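Local coordinates for rifamycin polyketide synthase (Amycolatopsis mediterranei, PDB 4LN9), which probably dehydrates the beta-hydroxyacyl polyketide intermediate in the terminal module of the rifamycin synthase, through its double-hotdog dehydratase domain, at residues 103-108 against 145-150; 116-121 against 133-138; 163-168 against 281-286. All blocks are in the same frame, centred on the assembly; numbering follows the deposited sequence.

Contact 1: 103-108 against 145-150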
loop_
_atom_site.group_PDB
_atom_site.type_symbol
_atom_site.label_atom_id
_atom_site.label_comp_id
_atom_site.label_asym_id
_atom_site.label_seq_id
_atom_site.Cartn_x
_atom_site.Cartn_y
_atom_site.Cartn_z
ATOM N N VAL A 103 8.510 -16.277 -12.599
ATOM C CA VAL A 103 9.868 -16.197 -13.120
ATOM C C VAL A 103 10.753 -15.375 -12.192
ATOM O O VAL A 103 10.383 -14.271 -11.789
ATOM C CB VAL A 103 9.899 -15.587 -14.534
ATOM C CG1 VAL A 103 11.335 -15.393 -14.997
ATOM C CG2 VAL A 103 9.133 -16.472 -15.508
ATOM N N ILE A 104 11.864 -15.964 -11.758
ATOM C CA ILE A 104 12.802 -15.255 -10.894
ATOM C C ILE A 104 13.809 -14.463 -11.723
ATOM O O ILE A 104 14.480 -15.016 -12.593
ATOM C CB ILE A 104 13.556 -16.216 -9.953
ATOM C CG1 ILE A 104 12.582 -17.207 -9.310
ATOM C CG2 ILE A 104 14.303 -15.434 -8.881
ATOM C CD1 ILE A 104 11.698 -16.592 -8.247
ATOM N N GLU A 105 13.851 -13.154 -11.502
ATOM C CA GLU A 105 14.580 -12.252 -12.386
ATOM C C GLU A 105 15.971 -11.958 -11.839
ATOM O O GLU A 105 16.923 -11.782 -12.602
ATOM C CB GLU A 105 13.813 -10.943 -12.550
ATOM C CG GLU A 105 12.392 -11.120 -13.049
ATOM C CD GLU A 105 11.906 -9.910 -13.819
ATOM O OE1 GLU A 105 11.026 -10.078 -14.690
ATOM O OE2 GLU A 105 12.542 -8.840 -13.695
ATOM N N ALA A 106 16.026 -11.682 -10.539
ATOM C CA ALA A 106 17.203 -11.095 -9.913
ATOM C C ALA A 106 17.166 -11.377 -8.414
ATOM O O ALA A 106 16.113 -11.260 -7.786
ATOM C CB ALA A 106 17.244 -9.593 -10.168
ATOM N N PRO A 107 18.314 -11.761 -7.837
ATOM C CA PRO A 107 18.385 -12.140 -6.426
ATOM C C PRO A 107 17.923 -11.022 -5.491
ATOM O O PRO A 107 18.289 -9.862 -5.681
ATOM C CB PRO A 107 19.874 -12.421 -6.219
ATOM C CG PRO A 107 20.357 -12.851 -7.562
ATOM C CD PRO A 107 19.580 -12.021 -8.545
ATOM N N LEU A 108 17.088 -11.372 -4.516
ATOM C CA LEU A 108 16.704 -10.443 -3.456
ATOM C C LEU A 108 17.736 -10.463 -2.331
ATOM O O LEU A 108 17.642 -11.267 -1.402
ATOM C CB LEU A 108 15.307 -10.795 -2.924
ATOM C CG LEU A 108 14.754 -10.089 -1.677
ATOM C CD1 LEU A 108 15.262 -8.652 -1.571
ATOM C CD2 LEU A 108 13.231 -10.124 -1.676
ATOM N N TRP A 145 13.578 0.968 -7.288
ATOM C CA TRP A 145 13.188 -0.390 -6.931
ATOM C C TRP A 145 13.753 -1.379 -7.905
ATOM O O TRP A 145 13.784 -1.123 -9.110
ATOM C CB TRP A 145 11.673 -0.498 -6.938
ATOM C CG TRP A 145 11.014 0.295 -5.845
ATOM C CD1 TRP A 145 10.767 1.664 -5.813
ATOM C CD2 TRP A 145 10.423 -0.231 -4.617
ATOM N NE1 TRP A 145 10.091 2.006 -4.671
ATOM C CE2 TRP A 145 9.887 0.920 -3.893
ATOM C CE3 TRP A 145 10.347 -1.486 -4.034
ATOM C CZ2 TRP A 145 9.245 0.783 -2.676
ATOM C CZ3 TRP A 145 9.687 -1.613 -2.814
ATOM C CH2 TRP A 145 9.171 -0.501 -2.141
ATOM N N LEU A 146 14.008 -2.592 -7.420
ATOM C CA LEU A 146 14.506 -3.684 -8.254
ATOM C C LEU A 146 13.432 -4.775 -8.305
ATOM O O LEU A 146 12.768 -5.032 -7.301
ATOM C CB LEU A 146 15.794 -4.235 -7.625
ATOM C CG LEU A 146 16.708 -5.246 -8.329
ATOM C CD1 LEU A 146 16.956 -4.860 -9.781
ATOM C CD2 LEU A 146 18.024 -5.367 -7.567
ATOM N N ARG A 147 13.122 -5.276 -9.503
ATOM C CA ARG A 147 12.171 -6.383 -9.594
ATOM C C ARG A 147 12.861 -7.732 -9.470
ATOM O O ARG A 147 13.893 -7.973 -10.094
ATOM C CB ARG A 147 11.343 -6.325 -10.878
ATOM C CG ARG A 147 10.129 -7.242 -10.832
ATOM C CD ARG A 147 9.177 -6.989 -11.989
ATOM N NE ARG A 147 9.690 -7.551 -13.233
ATOM C CZ ARG A 147 9.030 -7.534 -14.384
ATOM N NH1 ARG A 147 7.811 -7.014 -14.444
ATOM N NH2 ARG A 147 9.581 -8.050 -15.475
ATOM N N HIS A 148 12.263 -8.629 -8.692
ATOM C CA HIS A 148 12.913 -9.898 -8.387
ATOM C C HIS A 148 12.196 -11.057 -8.995
ATOM O O HIS A 148 12.775 -12.125 -9.192
ATOM C CB HIS A 148 13.019 -10.086 -6.889
ATOM C CG HIS A 148 13.887 -9.060 -6.219
ATOM N ND1 HIS A 148 15.216 -9.007 -6.416
ATOM C CD2 HIS A 148 13.553 -7.919 -5.492
ATOM C CE1 HIS A 148 15.721 -7.939 -5.771
ATOM N NE2 HIS A 148 14.703 -7.283 -5.193
ATOM N N ALA A 149 10.893 -10.899 -9.182
ATOM C CA ALA A 149 10.083 -11.967 -9.728
ATOM C C ALA A 149 8.797 -11.398 -10.293
ATOM O O ALA A 149 8.255 -10.423 -9.774
ATOM C CB ALA A 149 9.782 -13.004 -8.657
ATOM N N THR A 150 8.291 -12.045 -11.333
ATOM C CA THR A 150 7.036 -11.643 -11.939
ATOM C C THR A 150 6.291 -12.898 -12.373
ATOM O O THR A 150 6.915 -13.886 -12.765
ATOM C CB THR A 150 7.277 -10.726 -13.155
ATOM O OG1 THR A 150 6.023 -10.279 -13.683
ATOM C CG2 THR A 150 8.052 -11.461 -14.240
#
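V103 and T150 form an antiparallel hydrogen-bonded pair, with V103 N to T150 O at 2.9 Å and T150 N to V103 O at 3.1 Å. The next pair, I104 with A149, is non-hydrogen-bonded, and beyond it the chain of 103-108 leaves the strand. One more backbone bond, E105 N to H148 O at 2.7 Å, holds the start of this departure.

E105 OE1 makes a salt bridge to R147 NH2 at 2.6 Å, a bent and weak hydrogen bond, while R147 NE gives a straighter one to E105 OE2 at 3.2 Å. The carboxylate stands 78° from the guanidinium plane, so the salt bridge is not a coplanar two-pronged pairing. A bend in the arginine chain (chi3 76°) folds the guanidinium back over T150, whose CB sits over the centre of one face.

The ring of H148 lies against the backbone of A106 to L108. ND1 donates to A106 O at 2.8 Å; the oxygen lies in the ring plane, but the nitrogen stands above the carbonyl plane, 53° out of it. L108 covers one ring face with CB and a CH-pi contact from CA, and L146 C lies beyond the other. S137 OG on strand 131-139 lies too close to NE2 for that bond to be trusted in detail.

Apolar contact is slight, I104 CD1 to A149 CB at 4.1 Å. The pairing joins strands 98-104 and 146-154 of a hotdog sheet; strand 131-139 flanks the latter, F265 of strand 263-272 bonds to I104, and L83 of helix 80-93 packs against I104 and L108.

Contact 2: 116-121 against 133-138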
loop_
_atom_site.group_PDB
_atom_site.type_symbol
_atom_site.label_atom_id
_atom_site.label_comp_id
_atom_site.label_asym_id
_atom_site.label_seq_id
_atom_site.Cartn_x
_atom_site.Cartn_y
_atom_site.Cartn_z
ATOM N N VAL A 116 16.105 -3.953 3.906
ATOM C CA VAL A 116 15.632 -3.758 2.545
ATOM C C VAL A 116 14.111 -3.798 2.510
ATOM O O VAL A 116 13.485 -4.589 3.216
ATOM C CB VAL A 116 16.209 -4.813 1.581
ATOM C CG1 VAL A 116 15.832 -6.216 2.034
ATOM C CG2 VAL A 116 15.733 -4.555 0.160
ATOM N N ARG A 117 13.526 -2.788 1.871
ATOM C CA ARG A 117 12.076 -2.696 1.779
ATOM C C ARG A 117 11.600 -3.654 0.696
ATOM O O ARG A 117 12.245 -3.785 -0.342
ATOM C CB ARG A 117 11.666 -1.264 1.433
ATOM C CG ARG A 117 10.165 -1.048 1.357
ATOM C CD ARG A 117 9.828 0.423 1.173
ATOM N NE ARG A 117 10.020 1.185 2.404
ATOM C CZ ARG A 117 10.054 2.511 2.461
ATOM N NH1 ARG A 117 9.935 3.227 1.352
ATOM N NH2 ARG A 117 10.234 3.122 3.625
ATOM N N VAL A 118 10.576 -4.446 1.005
ATOM C CA VAL A 118 10.065 -5.417 0.042
ATOM C C VAL A 118 8.599 -5.173 -0.278
ATOM O O VAL A 118 7.832 -4.724 0.574
ATOM C CB VAL A 118 10.246 -6.869 0.530
ATOM C CG1 VAL A 118 9.664 -7.843 -0.483
ATOM C CG2 VAL A 118 11.718 -7.164 0.774
ATOM N N GLN A 119 8.224 -5.405 -1.528
ATOM C CA GLN A 119 6.844 -5.216 -1.920
ATOM C C GLN A 119 6.345 -6.347 -2.803
ATOM O O GLN A 119 7.015 -6.750 -3.751
ATOM C CB GLN A 119 6.664 -3.873 -2.619
ATOM C CG GLN A 119 5.207 -3.485 -2.787
ATOM C CD GLN A 119 5.044 -2.125 -3.427
ATOM O OE1 GLN A 119 4.544 -2.011 -4.546
ATOM N NE2 GLN A 119 5.411 -1.078 -2.696
ATOM N N VAL A 120 5.180 -6.889 -2.458
ATOM C CA VAL A 120 4.510 -7.839 -3.330
ATOM C C VAL A 120 3.272 -7.198 -3.928
ATOM O O VAL A 120 2.363 -6.790 -3.206
ATOM C CB VAL A 120 4.102 -9.117 -2.575
ATOM C CG1 VAL A 120 3.673 -10.197 -3.556
ATOM C CG2 VAL A 120 5.253 -9.604 -1.707
ATOM N N ALA A 121 3.285 -7.026 -5.244
ATOM C CA ALA A 121 2.195 -6.346 -5.923
ATOM C C ALA A 121 1.322 -7.328 -6.692
ATOM O O ALA A 121 1.783 -7.993 -7.621
ATOM C CB ALA A 121 2.731 -5.263 -6.847
ATOM N N VAL A 133 1.440 -11.026 -10.456
ATOM C CA VAL A 133 2.133 -10.772 -9.202
ATOM C C VAL A 133 3.587 -10.401 -9.486
ATOM O O VAL A 133 4.177 -10.890 -10.452
ATOM C CB VAL A 133 2.062 -11.992 -8.257
ATOM C CG1 VAL A 133 2.674 -13.219 -8.915
ATOM C CG2 VAL A 133 2.748 -11.686 -6.935
ATOM N N ASP A 134 4.053 -9.336 -8.835
ATOM C CA ASP A 134 5.441 -8.907 -8.975
ATOM C C ASP A 134 6.047 -8.707 -7.593
ATOM O O ASP A 134 5.358 -8.279 -6.668
ATOM C CB ASP A 134 5.520 -7.599 -9.769
ATOM C CG ASP A 134 5.145 -7.776 -11.230
ATOM O OD1 ASP A 134 6.027 -8.155 -12.031
ATOM O OD2 ASP A 134 4.000 -7.432 -11.594
ATOM N N VAL A 135 7.321 -9.053 -7.440
ATOM C CA VAL A 135 8.021 -8.808 -6.183
ATOM C C VAL A 135 9.153 -7.803 -6.370
ATOM O O VAL A 135 9.984 -7.955 -7.263
ATOM C CB VAL A 135 8.576 -10.112 -5.576
ATOM C CG1 VAL A 135 9.371 -9.813 -4.314
ATOM C CG2 VAL A 135 7.443 -11.083 -5.280
ATOM N N PHE A 136 9.104 -6.716 -5.603
ATOM C CA PHE A 136 10.092 -5.644 -5.718
ATOM C C PHE A 136 10.860 -5.484 -4.413
ATOM O O PHE A 136 10.295 -5.669 -3.332
ATOM C CB PHE A 136 9.416 -4.316 -6.065
ATOM C CG PHE A 136 8.611 -4.355 -7.330
ATOM C CD1 PHE A 136 9.225 -4.192 -8.562
ATOM C CD2 PHE A 136 7.227 -4.396 -7.280
ATOM C CE1 PHE A 136 8.481 -4.200 -9.729
ATOM C CE2 PHE A 136 6.474 -4.366 -8.439
ATOM C CZ PHE A 136 7.104 -4.294 -9.668
ATOM N N SER A 137 12.029 -4.854 -4.511
ATOM C CA SER A 137 12.751 -4.407 -3.329
ATOM C C SER A 137 13.389 -3.033 -3.513
ATOM O O SER A 137 13.756 -2.643 -4.623
ATOM C CB SER A 137 13.809 -5.433 -2.920
ATOM O OG SER A 137 14.906 -5.419 -3.816
ATOM N N LEU A 138 13.546 -2.326 -2.398
ATOM C CA LEU A 138 14.208 -1.028 -2.365
ATOM C C LEU A 138 15.185 -0.989 -1.195
ATOM O O LEU A 138 14.775 -0.952 -0.034
ATOM C CB LEU A 138 13.171 0.088 -2.196
ATOM C CG LEU A 138 13.710 1.522 -2.191
ATOM C CD1 LEU A 138 14.327 1.863 -3.540
ATOM C CD2 LEU A 138 12.612 2.512 -1.833
#
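V133 CG2 and V120 CG1 touch at 3.8 Å, side by side and pointing the same way, at one end of the beta hairpin of strands 116-122 and 131-139, in the first half of the double-hotdog fold. With chi1 at 59°, CG1 of V133 sits between the backbone N and the carbonyl carbon and CG2 is anti to N, where it meets V120. D134 pairs with A121 through two backbone bonds, A121 N to D134 O at 2.8 Å and D134 N to A121 O at 2.9 Å. Its carboxylate turns elsewhere: OD1 accepts from T150 OG1, and OD2 from Q49 NE2 of the second subunit.

V135 continues the valine face, its CG2 4.2 Å from V120 CG1. Helix 80-93 covers this face, V135 meeting L83 and V120 meeting L86 and A90. F136, on the opposite face, bonds to Q119 in both directions, and CE2 at its ring edge meets A121 CB at 4.2 Å. P48 of the second subunit packs on both Q119 and F136, so this face belongs to the dimer interface.

S137 faces V118 across a non-hydrogen-bonded pair; its OG lies by H148 NE2 of strand 146-154, at a separation too short to be trusted in detail. L138 then pairs with R117, and its carbonyl O lies 3.7 Å from V116 CG2.

Contact 3: 163-168 against 281-286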
loop_
_atom_site.group_PDB
_atom_site.type_symbol
_atom_site.label_atom_id
_atom_site.label_comp_id
_atom_site.label_asym_id
_atom_site.label_seq_id
_atom_site.Cartn_x
_atom_site.Cartn_y
_atom_site.Cartn_z
ATOM N N ALA A 163 -2.559 -37.212 -2.580
ATOM C CA ALA A 163 -1.324 -37.376 -3.339
ATOM C C ALA A 163 -1.479 -38.457 -4.408
ATOM O O ALA A 163 -2.199 -39.434 -4.205
ATOM C CB ALA A 163 -0.177 -37.719 -2.401
ATOM N N ALA A 164 -0.801 -38.291 -5.538
ATOM C CA ALA A 164 -0.875 -39.296 -6.591
ATOM C C ALA A 164 0.040 -40.479 -6.283
ATOM O O ALA A 164 -0.369 -41.637 -6.380
ATOM C CB ALA A 164 -0.529 -38.685 -7.941
ATOM N N PHE A 165 1.246 -40.172 -5.820
ATOM C CA PHE A 165 2.239 -41.190 -5.497
ATOM C C PHE A 165 1.888 -41.901 -4.191
ATOM O O PHE A 165 1.274 -41.315 -3.301
ATOM C CB PHE A 165 3.625 -40.547 -5.393
ATOM C CG PHE A 165 4.731 -41.524 -5.111
ATOM C CD1 PHE A 165 5.273 -42.292 -6.130
ATOM C CD2 PHE A 165 5.189 -41.717 -3.817
ATOM C CE1 PHE A 165 6.270 -43.213 -5.869
ATOM C CE2 PHE A 165 6.189 -42.635 -3.549
ATOM C CZ PHE A 165 6.732 -43.383 -4.577
ATOM N N ASP A 166 2.238 -43.180 -4.102
ATOM C CA ASP A 166 1.960 -43.974 -2.910
ATOM C C ASP A 166 2.992 -43.722 -1.812
ATOM O O ASP A 166 3.959 -44.471 -1.673
ATOM C CB ASP A 166 1.929 -45.462 -3.262
ATOM C CG ASP A 166 1.423 -46.320 -2.123
ATOM O OD1 ASP A 166 1.002 -45.754 -1.091
ATOM O OD2 ASP A 166 1.423 -47.560 -2.268
ATOM N N PHE A 167 2.754 -42.696 -1.001
ATOM C CA PHE A 167 3.698 -42.316 0.044
ATOM C C PHE A 167 3.573 -43.231 1.263
ATOM O O PHE A 167 4.420 -43.208 2.157
ATOM C CB PHE A 167 3.495 -40.850 0.447
ATOM C CG PHE A 167 4.099 -39.864 -0.518
ATOM C CD1 PHE A 167 5.451 -39.562 -0.466
ATOM C CD2 PHE A 167 3.311 -39.225 -1.463
ATOM C CE1 PHE A 167 6.006 -38.649 -1.344
ATOM C CE2 PHE A 167 3.859 -38.298 -2.333
ATOM C CZ PHE A 167 5.212 -38.024 -2.286
ATOM N N ALA A 168 2.540 -44.072 1.264
ATOM C CA ALA A 168 2.317 -45.023 2.354
ATOM C C ALA A 168 3.322 -46.176 2.360
ATOM O O ALA A 168 3.574 -46.781 3.401
ATOM C CB ALA A 168 0.893 -45.558 2.314
ATOM N N ARG A 281 7.375 -35.928 3.590
ATOM C CA ARG A 281 7.920 -36.919 2.670
ATOM C C ARG A 281 7.755 -36.405 1.247
ATOM O O ARG A 281 6.695 -35.895 0.888
ATOM C CB ARG A 281 7.164 -38.243 2.812
ATOM C CG ARG A 281 7.216 -38.865 4.198
ATOM C CD ARG A 281 6.404 -40.151 4.231
ATOM N NE ARG A 281 6.084 -40.558 5.597
ATOM C CZ ARG A 281 5.379 -41.638 5.918
ATOM N NH1 ARG A 281 4.869 -42.414 4.968
ATOM N NH2 ARG A 281 5.144 -41.917 7.193
ATOM N N VAL A 282 8.822 -36.488 0.459
ATOM C CA VAL A 282 8.848 -35.856 -0.855
ATOM C C VAL A 282 9.287 -36.824 -1.954
ATOM O O VAL A 282 10.073 -37.742 -1.709
ATOM C CB VAL A 282 9.753 -34.607 -0.867
ATOM C CG1 VAL A 282 9.470 -33.735 0.347
ATOM C CG2 VAL A 282 11.218 -35.015 -0.903
ATOM N N ARG A 283 8.648 -36.709 -3.118
ATOM C CA ARG A 283 9.152 -37.317 -4.352
ATOM C C ARG A 283 9.504 -36.234 -5.366
ATOM O O ARG A 283 8.668 -35.398 -5.705
ATOM C CB ARG A 283 8.111 -38.268 -4.958
ATOM C CG ARG A 283 8.488 -38.797 -6.337
ATOM C CD ARG A 283 7.353 -39.591 -6.967
ATOM N NE ARG A 283 7.726 -40.170 -8.257
ATOM C CZ ARG A 283 7.527 -39.576 -9.430
ATOM N NH1 ARG A 283 6.985 -38.367 -9.477
ATOM N NH2 ARG A 283 7.855 -40.196 -10.556
ATOM N N VAL A 284 10.749 -36.243 -5.833
ATOM C CA VAL A 284 11.181 -35.303 -6.861
ATOM C C VAL A 284 11.570 -36.037 -8.141
ATOM O O VAL A 284 12.318 -37.014 -8.099
ATOM C CB VAL A 284 12.359 -34.433 -6.378
ATOM C CG1 VAL A 284 12.814 -33.494 -7.485
ATOM C CG2 VAL A 284 11.958 -33.641 -5.141
ATOM N N ALA A 285 10.989 -35.621 -9.263
ATOM C CA ALA A 285 11.270 -36.254 -10.552
ATOM C C ALA A 285 11.566 -35.247 -11.663
ATOM O O ALA A 285 11.462 -34.037 -11.462
ATOM C CB ALA A 285 10.124 -37.171 -10.957
ATOM N N LYS A 286 11.854 -35.764 -12.856
ATOM C CA LYS A 286 12.202 -34.933 -14.009
ATOM C C LYS A 286 11.189 -35.104 -15.138
ATOM O O LYS A 286 11.240 -36.087 -15.878
ATOM C CB LYS A 286 13.598 -35.296 -14.522
ATOM C CG LYS A 286 14.735 -34.713 -13.702
ATOM C CD LYS A 286 15.751 -35.779 -13.326
ATOM C CE LYS A 286 16.940 -35.174 -12.590
ATOM N NZ LYS A 286 17.606 -36.183 -11.706
HETATM O O HOH W 1 4.381 -45.136 5.546
#
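The side chains of F165 and R283 cross at about a right angle: R283 CD lies over one ring face, 3.5 Å from F165 CD1, in a CH-pi contact whose carbon is 3.9 Å from the ring centroid. The aliphatic part of the arginine does the touching, while its guanidinium plane runs only 24° from that of the ring. F165 CG is anti to the backbone N (chi1 -178°), and R283 is extended from CG to NE, which carries CD across the ring.

F167 reaches the strand edge-on. Its ring edge meets the backbone between V282 and R283, with CE1 3.7 Å from R283 N; CD1 rests on R281 CB at 3.9 Å and CZ on R283 CB at 4.0 Å. The backbone of the same residue receives the polar contact: R281 NH1 donates to F167 O at 3.0 Å, in the guanidinium plane, though the bond is bent to 132° at the hydrogen. A water bridges R281 NH1 and A168 O, giving that nitrogen a second partner on the loop.

In the double-hotdog fold this pins the loop between strands 146-154 and 176-178 to strand 279-285 of the second hotdog half. V282 points away from the loop and packs on A242 of helix 236-251.

The two phenylalanine rings pack on each other: F165 CD2 stands 3.7 Å above the plane of the F167 ring, over its centre. An inverse gamma turn centred on D166 separates them. E295 on neighbouring strand 291-297 accepts the backbone N-H groups of A164 and F165, holding the loop just ahead of the two phenylalanines. Farther out, E214 forms a salt bridge with R283 NE, E299 forms one with R281 NH2, and W170 meets R281 in a cation-pi contact.

Contacts 1 and 2 share one region of the first hotdog half, with centres 8 Å apart; contact 3 belongs to the second, its centre about 30 Å from that of contact 1 and 33 Å from that of contact 2, across the centre of the chain. Along the sequence contact 2 is nested within the loop that contact 1 closes, and contact 3 opens afterwards. Strands 131-139 and 146-154 are neighbours, so contacts 1 and 2 touch directly, W145 packing on R117 and S137. Strands 98-104 and 263-272 adjoin, continuing the strand order from one half to the other. The second subunit meets contact 2 and, through W145, the edge of contact 1, but does not touch contact 3.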